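Local atomic coordinates of hypoxanthine-guanine phosphoribosyltransferase (HGPRT) (Schistosoma mansoni, PDB entry 5IPF), a protein that catalyses the transfer of a phosphoribosyl group to hypoxanthine or guanine, giving IMP or GMP. Residues D160-G165 against P195-R200; L188-T193 against Y199-V204. All coordinates share one frame; numbering follows the deposited sequence.

Interaction 1 (D160-G165 against P195-R200); sequences DIIDTG and PRNDYR. With IMP (inosinic acid), chain E.
The phosphoribosyl-binding loop of a type I phosphoribosyltransferase lies in residues 160-165, which hold the short strand 161-162 and the turn that runs into helix 166-175; Asn197 from the loop 195-200 meets it at Ile162 and Thr164. Asn197 carries its amide across the gap with CG trans to the backbone N (chi1 179°). Its ND2 lies 3.9 Å from CG2 of Ile162, and the two side chains are roughly perpendicular. Asn197 OD1 stands 3.3 Å from Thr164 O; as modelled, both are acceptors, so this proximity is not a bond. The same OD1 takes a weak hydrogen bond from Tyr199 N (3.4 Å), which ties the amide back to its own loop. On the nucleotide side, main-chain N-H groups of three successive residues grip the phosphate. Asp163 N reaches O1P of IMP at 3.1 Å and Thr164 N reaches O2P at 2.8 Å, both nearly straight, with N-H...O angles of 167° and 164°. Gly165 N, at the N-cap of helix 166-175, gives O1P a second bond (2.8 Å). Farther back, Asp160 OD1 accepts a hydrogen bond from O2' of the ribose (2.7 Å), and CG2 of Ile161 rests by C4 of the purine. The chemistry is therefore divided: directional bonds from 160-165 go to the nucleotide, whereas none joins Asn197 to that segment, its ND2 making van der Waals contact with Ile162 CG2. Phosphate charge is met here largely by main-chain N-H donors, with a weak bond from the Thr164 hydroxyl, and the helix N-terminus would probably add favourable electrostatics.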
loop_
_atom_site.group_PDB
_atom_site.type_symbol
_atom_site.label_atom_id
_atom_site.label_comp_id
_atom_site.label_asym_id
_atom_site.label_seq_id
_atom_site.Cartn_x
_atom_site.Cartn_y
_atom_site.Cartn_z
ATOM N N ASP A 160 -17.686 9.151 10.092
ATOM C CA ASP A 160 -16.379 9.791 10.042
ATOM C C ASP A 160 -15.890 10.263 11.412
ATOM O O ASP A 160 -14.740 10.002 11.781
ATOM C CB ASP A 160 -16.429 10.957 9.052
ATOM C CG ASP A 160 -17.574 11.916 9.329
ATOM O OD1 ASP A 160 -18.551 11.513 9.994
ATOM O OD2 ASP A 160 -17.501 13.078 8.876
ATOM N N ILE A 161 -16.736 10.956 12.174
ATOM C CA ILE A 161 -16.319 11.510 13.459
ATOM C C ILE A 161 -17.558 11.773 14.304
ATOM O O ILE A 161 -18.616 12.139 13.784
ATOM C CB ILE A 161 -15.468 12.792 13.262
ATOM C CG1 ILE A 161 -14.930 13.302 14.600
ATOM C CG2 ILE A 161 -16.271 13.871 12.554
ATOM C CD1 ILE A 161 -13.960 14.453 14.469
ATOM N N ILE A 162 -17.422 11.577 15.614
ATOM C CA ILE A 162 -18.481 11.834 16.585
ATOM C C ILE A 162 -18.075 13.036 17.427
ATOM O O ILE A 162 -16.945 13.097 17.929
ATOM C CB ILE A 162 -18.739 10.606 17.477
ATOM C CG1 ILE A 162 -19.138 9.396 16.631
ATOM C CG2 ILE A 162 -19.816 10.908 18.510
ATOM C CD1 ILE A 162 -20.457 9.560 15.930
ATOM N N ASP A 163 -18.994 13.989 17.586
ATOM C CA ASP A 163 -18.732 15.163 18.409
ATOM C C ASP A 163 -19.789 15.293 19.499
ATOM O O ASP A 163 -19.557 14.903 20.647
ATOM C CB ASP A 163 -18.690 16.427 17.547
ATOM C CG ASP A 163 -18.428 17.684 18.360
ATOM O OD1 ASP A 163 -17.879 17.575 19.477
ATOM O OD2 ASP A 163 -18.765 18.785 17.873
ATOM N N THR A 164 -20.952 15.845 19.149
ATOM C CA THR A 164 -22.033 15.965 20.120
ATOM C C THR A 164 -22.779 14.647 20.290
ATOM O O THR A 164 -23.137 14.275 21.412
ATOM C CB THR A 164 -23.003 17.070 19.700
ATOM O OG1 THR A 164 -23.724 16.659 18.531
ATOM C CG2 THR A 164 -22.243 18.353 19.394
ATOM N N GLY A 165 -23.024 13.932 19.192
ATOM C CA GLY A 165 -23.694 12.647 19.235
ATOM C C GLY A 165 -25.115 12.634 18.714
ATOM O O GLY A 165 -25.714 11.555 18.645
ATOM N N PRO A 195 -18.456 18.147 29.466
ATOM C CA PRO A 195 -18.091 16.830 30.000
ATOM C C PRO A 195 -18.069 15.751 28.923
ATOM O O PRO A 195 -18.538 16.003 27.813
ATOM C CB PRO A 195 -19.197 16.556 31.017
ATOM C CG PRO A 195 -20.384 17.242 30.442
ATOM C CD PRO A 195 -19.856 18.491 29.777
ATOM N N ARG A 196 -17.520 14.581 29.249
ATOM C CA ARG A 196 -17.392 13.514 28.266
ATOM C C ARG A 196 -18.755 13.158 27.685
ATOM O O ARG A 196 -19.766 13.146 28.393
ATOM C CB ARG A 196 -16.746 12.282 28.898
ATOM N N ASN A 197 -18.776 12.886 26.381
ATOM C CA ASN A 197 -20.023 12.577 25.695
ATOM C C ASN A 197 -20.651 11.316 26.273
ATOM O O ASN A 197 -19.973 10.311 26.506
ATOM C CB ASN A 197 -19.775 12.404 24.193
ATOM C CG ASN A 197 -21.039 12.051 23.425
ATOM O OD1 ASN A 197 -22.152 12.350 23.860
ATOM N ND2 ASN A 197 -20.870 11.412 22.272
ATOM N N ASP A 198 -21.965 11.376 26.501
ATOM C CA ASP A 198 -22.692 10.259 27.092
ATOM C C ASP A 198 -22.722 9.028 26.196
ATOM O O ASP A 198 -23.183 7.971 26.643
ATOM C CB ASP A 198 -24.121 10.689 27.426
ATOM N N TYR A 199 -22.249 9.129 24.957
ATOM C CA TYR A 199 -22.274 8.013 24.024
ATOM C C TYR A 199 -20.893 7.807 23.419
ATOM O O TYR A 199 -20.238 8.772 23.008
ATOM C CB TYR A 199 -23.300 8.239 22.912
ATOM C CG TYR A 199 -23.231 7.192 21.827
ATOM C CD1 TYR A 199 -23.471 5.854 22.113
ATOM C CD2 TYR A 199 -22.927 7.538 20.517
ATOM C CE1 TYR A 199 -23.409 4.889 21.125
ATOM C CE2 TYR A 199 -22.863 6.581 19.525
ATOM C CZ TYR A 199 -23.105 5.260 19.833
ATOM O OH TYR A 199 -23.043 4.303 18.843
ATOM N N ARG A 200 -20.462 6.550 23.361
ATOM C CA ARG A 200 -19.222 6.171 22.708
ATOM C C ARG A 200 -19.526 5.022 21.755
ATOM O O ARG A 200 -20.189 4.048 22.155
ATOM C CB ARG A 200 -18.152 5.760 23.729
HETATM P P IMP E . -22.375 15.224 15.996
HETATM O O1P IMP E . -21.936 13.896 16.566
HETATM O O2P IMP E . -21.746 16.484 16.538
HETATM O O3P IMP E . -23.867 15.334 16.202
HETATM O "O5'" IMP E . -22.071 15.207 14.430
HETATM C "C5'" IMP E . -21.408 16.306 13.814
HETATM C "C4'" IMP E . -21.460 16.251 12.305
HETATM O "O4'" IMP E . -20.460 17.146 11.772
HETATM C "C3'" IMP E . -21.177 14.903 11.667
HETATM O "O3'" IMP E . -21.788 14.848 10.379
HETATM C "C2'" IMP E . -19.656 14.915 11.509
HETATM O "O2'" IMP E . -19.180 14.154 10.419
HETATM C "C1'" IMP E . -19.328 16.409 11.338
HETATM N N9 IMP E . -18.180 16.843 12.141
HETATM C C8 IMP E . -18.154 16.931 13.509
HETATM N N7 IMP E . -16.936 17.363 13.896
HETATM C C5 IMP E . -16.179 17.558 12.796
HETATM C C6 IMP E . -14.868 17.992 12.634
HETATM O O6 IMP E . -14.204 18.332 13.613
HETATM N N1 IMP E . -14.341 18.099 11.363
HETATM C C2 IMP E . -15.116 17.775 10.268
HETATM N N3 IMP E . -16.417 17.344 10.438
HETATM C C4 IMP E . -16.945 17.236 11.683
#

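Interaction 2 (L188-T193 against Y199-V204). With IMP (inosinic acid), chain E.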
loop_
_atom_site.group_PDB
_atom_site.type_symbol
_atom_site.label_atom_id
_atom_site.label_comp_id
_atom_site.label_asym_id
_atom_site.label_seq_id
_atom_site.Cartn_x
_atom_site.Cartn_y
_atom_site.Cartn_z
ATOM N N LEU A 188 -14.288 6.556 13.007
ATOM C CA LEU A 188 -12.840 6.706 12.909
ATOM C C LEU A 188 -12.306 7.606 14.015
ATOM O O LEU A 188 -11.305 7.283 14.665
ATOM C CB LEU A 188 -12.461 7.259 11.536
ATOM C CG LEU A 188 -10.976 7.579 11.357
ATOM C CD1 LEU A 188 -10.133 6.321 11.498
ATOM C CD2 LEU A 188 -10.725 8.257 10.020
ATOM N N LEU A 189 -12.964 8.739 14.247
ATOM C CA LEU A 189 -12.534 9.701 15.249
ATOM C C LEU A 189 -13.655 9.967 16.245
ATOM O O LEU A 189 -14.841 9.849 15.922
ATOM C CB LEU A 189 -12.100 11.024 14.606
ATOM C CG LEU A 189 -10.994 10.966 13.552
ATOM C CD1 LEU A 189 -10.597 12.371 13.135
ATOM C CD2 LEU A 189 -9.795 10.194 14.072
ATOM N N VAL A 190 -13.261 10.330 17.464
ATOM C CA VAL A 190 -14.186 10.730 18.518
ATOM C C VAL A 190 -13.608 11.957 19.208
ATOM O O VAL A 190 -12.442 11.950 19.617
ATOM C CB VAL A 190 -14.433 9.599 19.536
ATOM C CG1 VAL A 190 -14.944 10.165 20.850
ATOM C CG2 VAL A 190 -15.424 8.594 18.976
ATOM N N LYS A 191 -14.414 13.007 19.328
ATOM C CA LYS A 191 -13.963 14.239 19.960
ATOM C C LYS A 191 -14.097 14.142 21.473
ATOM O O LYS A 191 -15.121 13.686 21.991
ATOM C CB LYS A 191 -14.764 15.433 19.441
ATOM C CG LYS A 191 -14.111 16.166 18.285
ATOM C CD LYS A 191 -14.938 17.371 17.876
ATOM C CE LYS A 191 -14.222 18.212 16.835
ATOM N NZ LYS A 191 -15.049 19.370 16.392
ATOM N N ARG A 192 -13.056 14.573 22.180
ATOM C CA ARG A 192 -13.091 14.645 23.635
ATOM C C ARG A 192 -13.860 15.893 24.053
ATOM O O ARG A 192 -13.424 17.018 23.786
ATOM C CB ARG A 192 -11.673 14.665 24.197
ATOM C CG ARG A 192 -11.499 13.934 25.514
ATOM C CD ARG A 192 -10.034 13.929 25.896
ATOM N NE ARG A 192 -9.201 13.774 24.708
ATOM C CZ ARG A 192 -7.904 14.053 24.661
ATOM N NH1 ARG A 192 -7.278 14.507 25.737
ATOM N NH2 ARG A 192 -7.237 13.884 23.531
ATOM N N THR A 193 -15.003 15.694 24.699
ATOM C CA THR A 193 -15.893 16.775 25.090
ATOM C C THR A 193 -15.856 16.948 26.603
ATOM O O THR A 193 -15.589 15.999 27.345
ATOM C CB THR A 193 -17.323 16.491 24.609
ATOM O OG1 THR A 193 -17.316 16.303 23.190
ATOM C CG2 THR A 193 -18.269 17.637 24.942
ATOM N N TYR A 199 -22.249 9.129 24.957
ATOM C CA TYR A 199 -22.274 8.013 24.024
ATOM C C TYR A 199 -20.893 7.807 23.419
ATOM O O TYR A 199 -20.238 8.772 23.008
ATOM C CB TYR A 199 -23.300 8.239 22.912
ATOM C CG TYR A 199 -23.231 7.192 21.827
ATOM C CD1 TYR A 199 -23.471 5.854 22.113
ATOM C CD2 TYR A 199 -22.927 7.538 20.517
ATOM C CE1 TYR A 199 -23.409 4.889 21.125
ATOM C CE2 TYR A 199 -22.863 6.581 19.525
ATOM C CZ TYR A 199 -23.105 5.260 19.833
ATOM O OH TYR A 199 -23.043 4.303 18.843
ATOM N N ARG A 200 -20.462 6.550 23.361
ATOM C CA ARG A 200 -19.222 6.171 22.708
ATOM C C ARG A 200 -19.526 5.022 21.755
ATOM O O ARG A 200 -20.189 4.048 22.155
ATOM C CB ARG A 200 -18.152 5.760 23.729
ATOM N N PRO A 201 -19.084 5.094 20.502
ATOM C CA PRO A 201 -19.362 4.010 19.552
ATOM C C PRO A 201 -18.683 2.710 19.960
ATOM O O PRO A 201 -17.837 2.656 20.856
ATOM C CB PRO A 201 -18.803 4.542 18.226
ATOM C CG PRO A 201 -18.738 6.029 18.406
ATOM C CD PRO A 201 -18.426 6.242 19.856
ATOM N N ASP A 202 -19.071 1.636 19.268
ATOM C CA ASP A 202 -18.560 0.310 19.601
ATOM C C ASP A 202 -17.118 0.131 19.145
ATOM O O ASP A 202 -16.315 -0.492 19.849
ATOM C CB ASP A 202 -19.452 -0.765 18.982
ATOM C CG ASP A 202 -20.915 -0.565 19.313
ATOM O OD1 ASP A 202 -21.367 -1.071 20.362
ATOM O OD2 ASP A 202 -21.614 0.100 18.520
ATOM N N PHE A 203 -16.774 0.665 17.975
ATOM C CA PHE A 203 -15.420 0.595 17.441
ATOM C C PHE A 203 -14.944 2.009 17.146
ATOM O O PHE A 203 -15.538 2.708 16.317
ATOM C CB PHE A 203 -15.368 -0.270 16.179
ATOM C CG PHE A 203 -15.892 -1.663 16.381
ATOM C CD1 PHE A 203 -15.134 -2.612 17.048
ATOM C CD2 PHE A 203 -17.142 -2.023 15.906
ATOM C CE1 PHE A 203 -15.617 -3.896 17.239
ATOM C CE2 PHE A 203 -17.630 -3.304 16.094
ATOM C CZ PHE A 203 -16.866 -4.241 16.761
ATOM N N VAL A 204 -13.880 2.427 17.826
ATOM C CA VAL A 204 -13.317 3.761 17.672
ATOM C C VAL A 204 -11.868 3.632 17.227
ATOM O O VAL A 204 -11.122 2.791 17.741
ATOM C CB VAL A 204 -13.412 4.576 18.979
ATOM C CG1 VAL A 204 -12.894 5.988 18.764
ATOM C CG2 VAL A 204 -14.844 4.602 19.491
HETATM P P IMP E . -22.375 15.224 15.996
HETATM O O1P IMP E . -21.936 13.896 16.566
HETATM O O2P IMP E . -21.746 16.484 16.538
HETATM O O3P IMP E . -23.867 15.334 16.202
HETATM O "O5'" IMP E . -22.071 15.207 14.430
HETATM C "C5'" IMP E . -21.408 16.306 13.814
HETATM C "C4'" IMP E . -21.460 16.251 12.305
HETATM O "O4'" IMP E . -20.460 17.146 11.772
HETATM C "C3'" IMP E . -21.177 14.903 11.667
HETATM O "O3'" IMP E . -21.788 14.848 10.379
HETATM C "C2'" IMP E . -19.656 14.915 11.509
HETATM O "O2'" IMP E . -19.180 14.154 10.419
HETATM C "C1'" IMP E . -19.328 16.409 11.338
HETATM N N9 IMP E . -18.180 16.843 12.141
HETATM C C8 IMP E . -18.154 16.931 13.509
HETATM N N7 IMP E . -16.936 17.363 13.896
HETATM C C5 IMP E . -16.179 17.558 12.796
HETATM C C6 IMP E . -14.868 17.992 12.634
HETATM O O6 IMP E . -14.204 18.332 13.613
HETATM N N1 IMP E . -14.341 18.099 11.363
HETATM C C2 IMP E . -15.116 17.775 10.268
HETATM N N3 IMP E . -16.417 17.344 10.438
HETATM C C4 IMP E . -16.945 17.236 11.683
#
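One face of the Tyr199 ring carries the backbone N of Pro201, 4.1 Å above the ring plane and displaced toward the rim, while the CD of that proline turns to Val190 of strand 189-191. Pro201 is thus the step between aromatic ring and sheet: its CD lies 3.9 Å from CG2 of Val190, the two side chains running antiparallel alongside each other. The same methyl is the hub of the contact. Val190 CG2 also meets CG1 of Val204 at 3.6 Å, and these two valines lie roughly perpendicular. With its CG1 trans to the backbone N (chi1 -177°), Val204 holds that methyl against Val190, and its CG2 comes within 4.1 Å of the same Val190 methyl. The side-chain contacts between the segments are apolar, and no hydrogen bond is found between the two. Lys191, the next residue, takes no part; its extended side chain runs to the nucleotide, where NZ makes a weak hydrogen bond with O6 of IMP (3.1 Å), a bond suited to a 6-oxopurine. Backbone bonds join Leu188 and Val190 to Phe206, and Val190 to Val208. Strands 189-191 and 203-208 are parallel neighbours, connected by a loop without a helix, and the side chains of Val190, Pro201 and Val204 pack where strand 203-208 begins, in the parallel sheet typical of the phosphoribosyltransferase fold.

Interactions 1 and 2 lie with their centres about 6 Å apart and share Tyr199 and Arg200, so the loop 195-200 of the first runs directly into 199-204 of the second. Their other segments are adjacent parallel strands: Ile162 O stands 2.9 Å from Lys191 N and Ile162 N 3.1 Å from Leu189 O, both probable hydrogen bonds. Ile162, which meets Asn197 in interaction 1, also touches Pro201 of interaction 2. Both reach IMP: 160-165 holds phosphate and ribose and packs Ile161 on the base, while 188-193 supplies Lys191 at the base. Asp163 OD1 packs 3.4 Å from Lys191 CD, so the two segments meet beside the nucleotide.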